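Local coordinates for protein NADPH-flavin oxidoreductase (Vibrio harveyi, PDB 1BKJ) that catalyses the NADPH-dependent reduction of FMN to FMNH2, supplying reduced flavin to luciferase for bacterial bioluminescence, at residues A37-S41 / M42-V46; Q62-G65 / N66-Y69. One frame throughout, in Å; residues are numbered along the deposited sequence.

Contact 1. Residues A37-S41 / M42-V46. With FMN (flavin mononucleotide), chain F; PO4 (phosphate ion), chain E.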
loop_
_atom_site.group_PDB
_atom_site.type_symbol
_atom_site.label_atom_id
_atom_site.label_comp_id
_atom_site.label_asym_id
_atom_site.label_seq_id
_atom_site.Cartn_x
_atom_site.Cartn_y
_atom_site.Cartn_z
ATOM N N ALA A 37 -10.082 5.680 -1.423
ATOM C CA ALA A 37 -9.444 4.406 -1.053
ATOM C C ALA A 37 -9.909 3.907 0.322
ATOM O O ALA A 37 -10.300 4.712 1.170
ATOM C CB ALA A 37 -7.934 4.571 -1.040
ATOM N N SER A 38 -9.865 2.585 0.532
ATOM C CA SER A 38 -10.216 1.978 1.825
ATOM C C SER A 38 -9.236 2.498 2.877
ATOM O O SER A 38 -8.083 2.797 2.556
ATOM C CB SER A 38 -10.088 0.453 1.760
ATOM O OG SER A 38 -11.065 -0.123 0.926
ATOM N N SER A 39 -9.678 2.557 4.125
ATOM C CA SER A 39 -8.848 3.055 5.211
ATOM C C SER A 39 -9.015 2.130 6.421
ATOM O O SER A 39 -10.152 1.822 6.803
ATOM C CB SER A 39 -9.266 4.490 5.543
ATOM O OG SER A 39 -8.614 4.959 6.711
ATOM N N SER A 40 -7.896 1.680 7.003
ATOM C CA SER A 40 -7.914 0.785 8.170
ATOM C C SER A 40 -8.597 1.449 9.345
ATOM O O SER A 40 -8.170 2.519 9.768
ATOM C CB SER A 40 -6.499 0.382 8.591
ATOM O OG SER A 40 -5.787 -0.246 7.550
ATOM N N SER A 41 -9.699 0.841 9.799
ATOM C CA SER A 41 -10.540 1.311 10.925
ATOM C C SER A 41 -11.039 2.755 10.741
ATOM O O SER A 41 -11.385 3.437 11.720
ATOM C CB SER A 41 -9.822 1.146 12.286
ATOM O OG SER A 41 -9.365 -0.172 12.497
ATOM N N MET A 42 -11.055 3.204 9.476
ATOM C CA MET A 42 -11.450 4.565 9.076
ATOM C C MET A 42 -10.595 5.627 9.825
ATOM O O MET A 42 -11.026 6.760 10.053
ATOM C CB MET A 42 -12.963 4.760 9.285
ATOM C CG MET A 42 -13.603 5.890 8.518
ATOM S SD MET A 42 -13.182 5.960 6.790
ATOM C CE MET A 42 -14.370 7.145 6.236
ATOM N N LEU A 43 -9.359 5.240 10.161
ATOM C CA LEU A 43 -8.421 6.079 10.901
ATOM C C LEU A 43 -7.906 7.263 10.106
ATOM O O LEU A 43 -7.585 8.285 10.686
ATOM C CB LEU A 43 -7.250 5.243 11.436
ATOM C CG LEU A 43 -7.487 4.189 12.536
ATOM C CD1 LEU A 43 -6.316 3.219 12.639
ATOM C CD2 LEU A 43 -7.738 4.871 13.865
ATOM N N GLN A 44 -7.887 7.122 8.775
ATOM C CA GLN A 44 -7.425 8.155 7.827
ATOM C C GLN A 44 -6.052 8.707 8.249
ATOM O O GLN A 44 -5.914 9.857 8.662
ATOM C CB GLN A 44 -8.507 9.227 7.648
ATOM C CG GLN A 44 -9.764 8.638 7.025
ATOM C CD GLN A 44 -10.858 9.645 6.845
ATOM O OE1 GLN A 44 -10.802 10.480 5.944
ATOM N NE2 GLN A 44 -11.853 9.598 7.717
ATOM N N VAL A 45 -5.049 7.835 8.144
ATOM C CA VAL A 45 -3.679 8.115 8.585
ATOM C C VAL A 45 -2.650 8.600 7.561
ATOM O O VAL A 45 -1.438 8.590 7.830
ATOM C CB VAL A 45 -3.107 6.872 9.320
ATOM C CG1 VAL A 45 -3.989 6.529 10.451
ATOM C CG2 VAL A 45 -2.986 5.666 8.378
ATOM N N VAL A 46 -3.132 8.984 6.384
ATOM C CA VAL A 46 -2.255 9.449 5.313
ATOM C C VAL A 46 -2.383 10.953 5.063
ATOM O O VAL A 46 -3.483 11.521 5.108
ATOM C CB VAL A 46 -2.537 8.681 3.986
ATOM C CG1 VAL A 46 -1.490 9.021 2.913
ATOM C CG2 VAL A 46 -2.573 7.167 4.239
HETATM N N1 FMN F . -13.153 -3.914 7.402
HETATM C C2 FMN F . -13.686 -4.944 8.133
HETATM O O2 FMN F . -14.884 -5.101 8.250
HETATM N N3 FMN F . -12.716 -5.744 8.738
HETATM C C4 FMN F . -11.319 -5.644 8.636
HETATM O O4 FMN F . -10.615 -6.492 9.200
HETATM C C4A FMN F . -10.881 -4.467 7.884
HETATM N N5 FMN F . -9.505 -4.359 7.644
HETATM C C5A FMN F . -8.985 -3.372 6.802
HETATM C C6 FMN F . -7.613 -3.344 6.603
HETATM C C7 FMN F . -7.083 -2.443 5.683
HETATM C C7M FMN F . -5.650 -2.709 5.200
HETATM C C8 FMN F . -7.915 -1.436 5.066
HETATM C C8M FMN F . -7.391 -0.387 4.122
HETATM C C9 FMN F . -9.289 -1.399 5.319
HETATM C C9A FMN F . -9.874 -2.417 6.156
HETATM N N10 FMN F . -11.288 -2.551 6.374
HETATM C C10 FMN F . -11.796 -3.589 7.211
HETATM C "C1'" FMN F . -12.224 -1.865 5.635
HETATM C "C2'" FMN F . -12.885 -0.619 6.254
HETATM O "O2'" FMN F . -12.960 -0.411 7.643
HETATM C "C3'" FMN F . -13.075 0.561 5.389
HETATM O "O3'" FMN F . -12.188 0.723 4.314
HETATM C "C4'" FMN F . -13.732 1.813 5.887
HETATM O "O4'" FMN F . -14.305 1.914 7.186
HETATM C "C5'" FMN F . -13.998 2.888 4.907
HETATM O "O5'" FMN F . -15.194 2.348 4.286
HETATM P P FMN F . -15.348 1.960 2.760
HETATM O O1P FMN F . -15.303 3.266 2.107
HETATM O O2P FMN F . -16.660 1.317 2.726
HETATM O O3P FMN F . -14.236 1.068 2.366
HETATM P P PO4 E . -12.035 -2.271 10.703
HETATM O O1 PO4 E . -11.765 -1.733 12.106
HETATM O O2 PO4 E . -11.406 -1.566 9.564
HETATM O O3 PO4 E . -11.358 -3.595 10.907
HETATM O O4 PO4 E . -13.559 -2.171 10.721
HETATM O O HOH W 1 -5.826 5.462 6.535
#
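Met42 N donates to Ser39 O at 3.1 Å and Leu43 N to Ser40 O at 3.0 Å, so the loop between helix 24-35 and strand 46-50 folds into two overlapping beta turns. The first turn is close to type II; the second, with Ser41 and Met42 both in the left-handed helical region, is close to type I'.

Side-chain hydrogen bonding centres on Ser39. Its hydroxyl points away from its own amide (chi1 172°) and reaches forward to Gln44, whose N gives its hydrogen to Ser39 OG at 3.1 Å (N-H...O 151°). A water 2.8 Å from Ser39 OG also accepts from Val45 N, carrying the link one residue further. The Gln44 amide crosses to the second subunit, where it meets Leu170 N and Tyr192 OH.

Carbon-to-carbon contact is slight: Leu43 CG rests on Ser41 CB, while CB, CG and CD1 of the leucine pack against the Ser40 carbonyl oxygen.

Ligand contacts line one edge of the loop. Ser39 N donates to the ribityl O3' of FMN at 3.1 Å, while Ser40 OG, hydrogen-bonded to Asp107, stands over the flavin face 3.2 Å from C7. The bent Met42 side chain brings SD to 3.7 Å from FMN C5'. A phosphate ion, probably from the crystallisation liquor, lies over the same face of the flavin, gripped by Ser41 N and by Ser41 OG, which is 2.9 Å from phosphate O1.

With Ser39 N turned to the cofactor and its hydroxyl turned inward to the loop, one residue couples the loop's fold to a flavin held mainly by the second subunit; the phosphate is consistent with a spot beside the flavin that can receive an anion.

Contact 2. Residues Q62-G65 / N66-Y69. With FMN (flavin mononucleotide), chain D.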
loop_
_atom_site.group_PDB
_atom_site.type_symbol
_atom_site.label_atom_id
_atom_site.label_comp_id
_atom_site.label_asym_id
_atom_site.label_seq_id
_atom_site.Cartn_x
_atom_site.Cartn_y
_atom_site.Cartn_z
ATOM N N GLN A 62 17.473 16.049 -5.399
ATOM C CA GLN A 62 18.789 15.703 -4.881
ATOM C C GLN A 62 18.636 14.691 -3.749
ATOM O O GLN A 62 19.349 13.683 -3.707
ATOM C CB GLN A 62 19.505 16.961 -4.378
ATOM C CG GLN A 62 20.914 16.743 -3.864
ATOM C CD GLN A 62 21.535 18.025 -3.407
ATOM O OE1 GLN A 62 21.778 18.935 -4.209
ATOM N NE2 GLN A 62 21.771 18.131 -2.109
ATOM N N PHE A 63 17.654 14.933 -2.878
ATOM C CA PHE A 63 17.395 14.053 -1.746
ATOM C C PHE A 63 16.861 12.692 -2.160
ATOM O O PHE A 63 16.916 11.750 -1.385
ATOM C CB PHE A 63 16.458 14.723 -0.742
ATOM C CG PHE A 63 17.111 15.795 0.099
ATOM C CD1 PHE A 63 18.492 15.763 0.380
ATOM C CD2 PHE A 63 16.344 16.855 0.610
ATOM C CE1 PHE A 63 19.108 16.778 1.157
ATOM C CE2 PHE A 63 16.940 17.879 1.391
ATOM C CZ PHE A 63 18.327 17.840 1.664
ATOM N N ALA A 64 16.387 12.598 -3.402
ATOM C CA ALA A 64 15.875 11.356 -3.977
ATOM C C ALA A 64 16.990 10.577 -4.674
ATOM O O ALA A 64 16.766 9.467 -5.153
ATOM C CB ALA A 64 14.745 11.654 -4.968
ATOM N N GLY A 65 18.188 11.163 -4.716
ATOM C CA GLY A 65 19.338 10.530 -5.352
ATOM C C GLY A 65 19.573 11.045 -6.751
ATOM O O GLY A 65 19.897 10.270 -7.653
ATOM N N ASN A 66 19.427 12.365 -6.908
ATOM C CA ASN A 66 19.567 13.080 -8.186
ATOM C C ASN A 66 18.677 12.505 -9.296
ATOM O O ASN A 66 19.139 12.179 -10.398
ATOM C CB ASN A 66 21.036 13.205 -8.625
ATOM C CG ASN A 66 21.833 14.135 -7.731
ATOM O OD1 ASN A 66 21.388 15.236 -7.387
ATOM N ND2 ASN A 66 23.021 13.701 -7.354
ATOM N N GLN A 67 17.404 12.301 -8.959
ATOM C CA GLN A 67 16.431 11.789 -9.923
ATOM C C GLN A 67 15.762 13.041 -10.492
ATOM O O GLN A 67 14.894 13.637 -9.850
ATOM C CB GLN A 67 15.440 10.839 -9.236
ATOM C CG GLN A 67 16.117 9.592 -8.635
ATOM C CD GLN A 67 15.129 8.522 -8.210
ATOM O OE1 GLN A 67 14.346 8.051 -9.015
ATOM N NE2 GLN A 67 15.177 8.125 -6.940
ATOM N N ALA A 68 16.247 13.464 -11.665
ATOM C CA ALA A 68 15.809 14.676 -12.369
ATOM C C ALA A 68 14.308 14.868 -12.611
ATOM O O ALA A 68 13.810 15.999 -12.556
ATOM C CB ALA A 68 16.578 14.819 -13.681
ATOM N N TYR A 69 13.591 13.772 -12.825
ATOM C CA TYR A 69 12.157 13.816 -13.053
ATOM C C TYR A 69 11.314 14.268 -11.849
ATOM O O TYR A 69 10.117 14.501 -11.973
ATOM C CB TYR A 69 11.660 12.492 -13.627
ATOM C CG TYR A 69 12.392 11.266 -13.143
ATOM C CD1 TYR A 69 13.592 10.862 -13.765
ATOM C CD2 TYR A 69 11.901 10.503 -12.057
ATOM C CE1 TYR A 69 14.298 9.715 -13.320
ATOM C CE2 TYR A 69 12.598 9.356 -11.597
ATOM C CZ TYR A 69 13.795 8.973 -12.236
ATOM O OH TYR A 69 14.486 7.861 -11.814
HETATM N N1 FMN D . 11.440 4.239 -9.716
HETATM C C2 FMN D . 12.396 5.218 -9.854
HETATM O O2 FMN D . 12.972 5.487 -10.877
HETATM N N3 FMN D . 12.710 5.834 -8.650
HETATM C C4 FMN D . 12.325 5.418 -7.341
HETATM O O4 FMN D . 12.807 6.007 -6.391
HETATM C C4A FMN D . 11.403 4.320 -7.314
HETATM N N5 FMN D . 10.802 4.068 -6.086
HETATM C C5A FMN D . 9.690 3.217 -6.002
HETATM C C6 FMN D . 9.050 3.120 -4.780
HETATM C C7 FMN D . 7.903 2.339 -4.652
HETATM C C7M FMN D . 7.119 2.445 -3.309
HETATM C C8 FMN D . 7.420 1.606 -5.774
HETATM C C8M FMN D . 6.282 0.642 -5.701
HETATM C C9 FMN D . 8.048 1.697 -6.989
HETATM C C9A FMN D . 9.205 2.522 -7.140
HETATM N N10 FMN D . 9.868 2.745 -8.402
HETATM C C10 FMN D . 10.901 3.710 -8.516
HETATM C "C1'" FMN D . 9.350 2.273 -9.572
HETATM C "C2'" FMN D . 9.966 1.026 -10.162
HETATM O "O2'" FMN D . 11.308 0.785 -10.119
HETATM C "C3'" FMN D . 9.075 0.100 -10.878
HETATM O "O3'" FMN D . 7.748 0.027 -10.422
HETATM C "C4'" FMN D . 9.565 -1.159 -11.541
HETATM O "O4'" FMN D . 10.941 -1.333 -11.783
HETATM C "C5'" FMN D . 8.653 -2.004 -12.293
HETATM O "O5'" FMN D . 8.507 -1.254 -13.537
HETATM P P FMN D . 7.129 -0.544 -14.039
HETATM O O1P FMN D . 6.251 -1.663 -14.326
HETATM O O2P FMN D . 7.584 0.283 -15.182
HETATM O O3P FMN D . 6.532 0.210 -12.911
#
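Ala64 and Gln67 meet just past the end of helix 54-63 of this nitroreductase-family fold, where Gly65, with positive phi (99°), is the first residue to leave helical angles and turns the chain toward the cofactor. Its N closes the last turn on Gln62 O, to which Asn66 N adds only a weak, long bond of 3.5 Å.

The tight part is the Gln67 amide. With CG set beside the backbone N (chi1 -62°) and the chain extended beyond it, the group folds back toward the helix end, and NE2 donates to Ala64 O at 2.7 Å, almost straight, with Ala64 O near the Gln67 amide plane but the donor tilted from the Ala64 carbonyl plane. NE2 also donates to FMN O4 at 3.2 Å. Since Ala64 O and FMN O4 are acceptors and FMN N3 a donor, the bonds are consistent with a single flip of the amide, NE2 toward the two oxygens; Ala64 O thereby positions Gln67 from the second shell. Ala64 itself is buried, with CB on Ile129, while the Tyr69 hydroxyl lies 3.0 Å from FMN O2.

By contrast, the opposite flank is solvent-facing and loose. Gln62 and Asn66 extend alongside each other in one direction, amide planes 71° apart, and touch lightly: Asn66 OD1 comes 3.6 Å from Gln62 CA. On the cofactor side, FMN N3 gives its hydrogen to Gln67 OE1 at 2.8 Å.

Contact 1 comes first along the chain, entering strand 46-50, an outer strand of the antiparallel sheet; helix 54-63 then leads from that strand into contact 2, before helix 69-72. Their centres lie about 30 Å apart on opposite sides of the chain's centre, with nearest atoms about 18 Å apart, so they do not touch. Each meets a different FMN: residues 62-69 reach the flavin bound chiefly by their own subunit, whereas residues 37-46 reach the one bound chiefly by the second subunit, where Gln67 of that subunit is again a partner. This suggests that, by the symmetry of the homodimer, each flavin site draws on both chains.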